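Local atomic coordinates of CRISPR system CMR subunit Cmr7 1 (Sulfolobus solfataricus, PDB entry 2X5Q), a protein that forms part of the CMR ribonucleoprotein complex of the CRISPR antiviral defence system, possibly as a homodimer. Residues 62-65 with 70-73. Numbering follows the deposited sequence.
Sequences YAID and ELVP
A beta hairpin, strands 62-65 and 70-73 joined by a four-residue connection, makes this contact in the Cmr7 fold, with Y62 lying against P73 near the open end. The two strands run antiparallel, but the N-to-C directions of the two short segments lie 142° apart, well short of 180°, so the ribbon is twisted. A63 and V72 form the hydrogen-bonded pair: the N of A63 reaches the O of V72 at 2.9 Å, and the N of V72 reaches the O of A63 at 2.7 Å, both nearly straight. Toward the turn, the N of D65 donates to the O of E70, also at 2.9 Å. Between these rungs sits the non-hydrogen-bonded pair I64 and L71, where CB of I64 meets CD2 of L71 at 4.2 Å. Their side chains share one face with Y62 and P73; I64 also touches P15 and L71 touches F13, both on strand 11-15. The backbones of I64 and L71 turn their hydrogen bonds outward, I64 to Y189 and I191, L71 to P123 and K125, which ties the hairpin to its neighbours on either side. On the other face A63 and V72 both rest on I191. The acid groups of D65 and E70 are held from the turn: OD1 of D65 bonds to OG of S67 and N of T68, OE1 of E70 to OG1 of T68. Y62, which also packs on F75 of the second subunit, has CG anti to its carbonyl carbon (chi1 -77°), and this swings the ring across to the partner strand. There the ring comes obliquely against P73, with CD1 of Y62 3.6 Å from N of P73 and CE1 of Y62 3.6 Å from CB of P73.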
ATOM      1  N   TYR A  62       5.601   1.374   0.422  1.00 25.46           N
ATOM      2  CA  TYR A  62       6.580   0.529  -0.271  1.00 25.12           C
ATOM      3  C   TYR A  62       8.016   0.981  -0.015  1.00 25.19           C
ATOM      4  O   TYR A  62       8.290   2.169   0.138  1.00 24.80           O
ATOM      5  CB  TYR A  62       6.337   0.527  -1.788  1.00 25.06           C
ATOM      6  CG  TYR A  62       5.194  -0.341  -2.191  1.00 25.52           C
ATOM      7  CD1 TYR A  62       5.392  -1.697  -2.457  1.00 27.01           C
ATOM      8  CD2 TYR A  62       3.891   0.169  -2.261  1.00 26.63           C
ATOM      9  CE1 TYR A  62       4.345  -2.514  -2.800  1.00 27.57           C
ATOM     10  CE2 TYR A  62       2.823  -0.643  -2.607  1.00 26.72           C
ATOM     11  CZ  TYR A  62       3.061  -1.986  -2.878  1.00 28.55           C
ATOM     12  OH  TYR A  62       2.024  -2.813  -3.226  1.00 29.63           O
ATOM     13  N   ALA A  63       8.917   0.009   0.054  1.00 25.10           N
ATOM     14  CA  ALA A  63      10.357   0.249   0.021  1.00 25.40           C
ATOM     15  C   ALA A  63      10.942  -0.661  -1.076  1.00 25.64           C
ATOM     16  O   ALA A  63      10.233  -1.513  -1.622  1.00 26.59           O
ATOM     17  CB  ALA A  63      10.979  -0.044   1.363  1.00 26.11           C
ATOM     18  N   ILE A  64      12.196  -0.442  -1.436  1.00 25.71           N
ATOM     19  CA  ILE A  64      12.833  -1.231  -2.487  1.00 26.10           C
ATOM     20  C   ILE A  64      13.975  -2.038  -1.885  1.00 27.29           C
ATOM     21  O   ILE A  64      14.695  -1.573  -0.998  1.00 28.07           O
ATOM     22  CB  ILE A  64      13.273  -0.351  -3.698  1.00 25.47           C
ATOM     23  CG1 ILE A  64      13.764  -1.217  -4.872  1.00 25.82           C
ATOM     24  CG2 ILE A  64      14.346   0.654  -3.312  1.00 26.05           C
ATOM     25  CD1 ILE A  64      13.785  -0.448  -6.231  1.00 25.09           C
ATOM     26  N   ASP A  65      14.076  -3.294  -2.303  1.00 28.38           N
ATOM     27  CA  ASP A  65      15.243  -4.107  -1.994  1.00 30.13           C
ATOM     28  C   ASP A  65      16.220  -3.668  -3.071  1.00 31.29           C
ATOM     29  O   ASP A  65      16.136  -4.111  -4.228  1.00 31.21           O
ATOM     30  CB  ASP A  65      14.909  -5.601  -2.095  1.00 31.05           C
ATOM     31  CG  ASP A  65      16.131  -6.495  -1.953  1.00 32.58           C
ATOM     32  OD1 ASP A  65      17.260  -6.058  -2.274  1.00 31.76           O
ATOM     33  OD2 ASP A  65      15.951  -7.655  -1.530  1.00 33.82           O
ATOM     34  N   GLU A  70      13.467  -5.160  -6.541  1.00 28.74           N
ATOM     35  CA  GLU A  70      12.076  -5.487  -6.262  1.00 28.21           C
ATOM     36  C   GLU A  70      11.521  -4.579  -5.174  1.00 27.22           C
ATOM     37  O   GLU A  70      12.150  -4.380  -4.131  1.00 26.97           O
ATOM     38  CB  GLU A  70      11.963  -6.932  -5.790  1.00 30.03           C
ATOM     39  CG  GLU A  70      12.413  -7.956  -6.841  1.00 32.60           C
ATOM     40  CD  GLU A  70      12.782  -9.291  -6.244  1.00 34.77           C
ATOM     41  OE1 GLU A  70      13.313  -9.342  -5.102  1.00 40.20           O
ATOM     42  OE2 GLU A  70      12.546 -10.304  -6.920  1.00 40.19           O
ATOM     43  N   LEU A  71      10.333  -4.045  -5.427  1.00 26.12           N
ATOM     44  CA  LEU A  71       9.597  -3.294  -4.422  1.00 25.39           C
ATOM     45  C   LEU A  71       8.968  -4.234  -3.390  1.00 25.70           C
ATOM     46  O   LEU A  71       8.494  -5.328  -3.727  1.00 25.01           O
ATOM     47  CB  LEU A  71       8.492  -2.494  -5.087  1.00 25.24           C
ATOM     48  CG  LEU A  71       8.912  -1.457  -6.143  1.00 24.91           C
ATOM     49  CD1 LEU A  71       7.717  -1.116  -7.047  1.00 26.57           C
ATOM     50  CD2 LEU A  71       9.442  -0.233  -5.458  1.00 26.32           C
ATOM     51  N   VAL A  72       8.939  -3.772  -2.144  1.00 25.19           N
ATOM     52  CA  VAL A  72       8.410  -4.548  -1.027  1.00 25.79           C
ATOM     53  C   VAL A  72       7.362  -3.749  -0.265  1.00 25.30           C
ATOM     54  O   VAL A  72       7.646  -2.646   0.206  1.00 24.31           O
ATOM     55  CB  VAL A  72       9.524  -4.948  -0.047  1.00 27.02           C
ATOM     56  CG1 VAL A  72       8.927  -5.715   1.144  1.00 26.43           C
ATOM     57  CG2 VAL A  72      10.583  -5.799  -0.771  1.00 26.25           C
ATOM     58  N   PRO A  73       6.152  -4.308  -0.120  1.00 25.92           N
ATOM     59  CA  PRO A  73       5.139  -3.583   0.644  1.00 26.17           C
ATOM     60  C   PRO A  73       5.478  -3.654   2.129  1.00 26.97           C
ATOM     61  O   PRO A  73       5.666  -4.738   2.665  1.00 28.29           O
ATOM     62  CB  PRO A  73       3.843  -4.333   0.310  1.00 26.27           C
ATOM     63  CG  PRO A  73       4.283  -5.732   0.024  1.00 27.41           C
ATOM     64  CD  PRO A  73       5.644  -5.602  -0.625  1.00 26.97           C
TER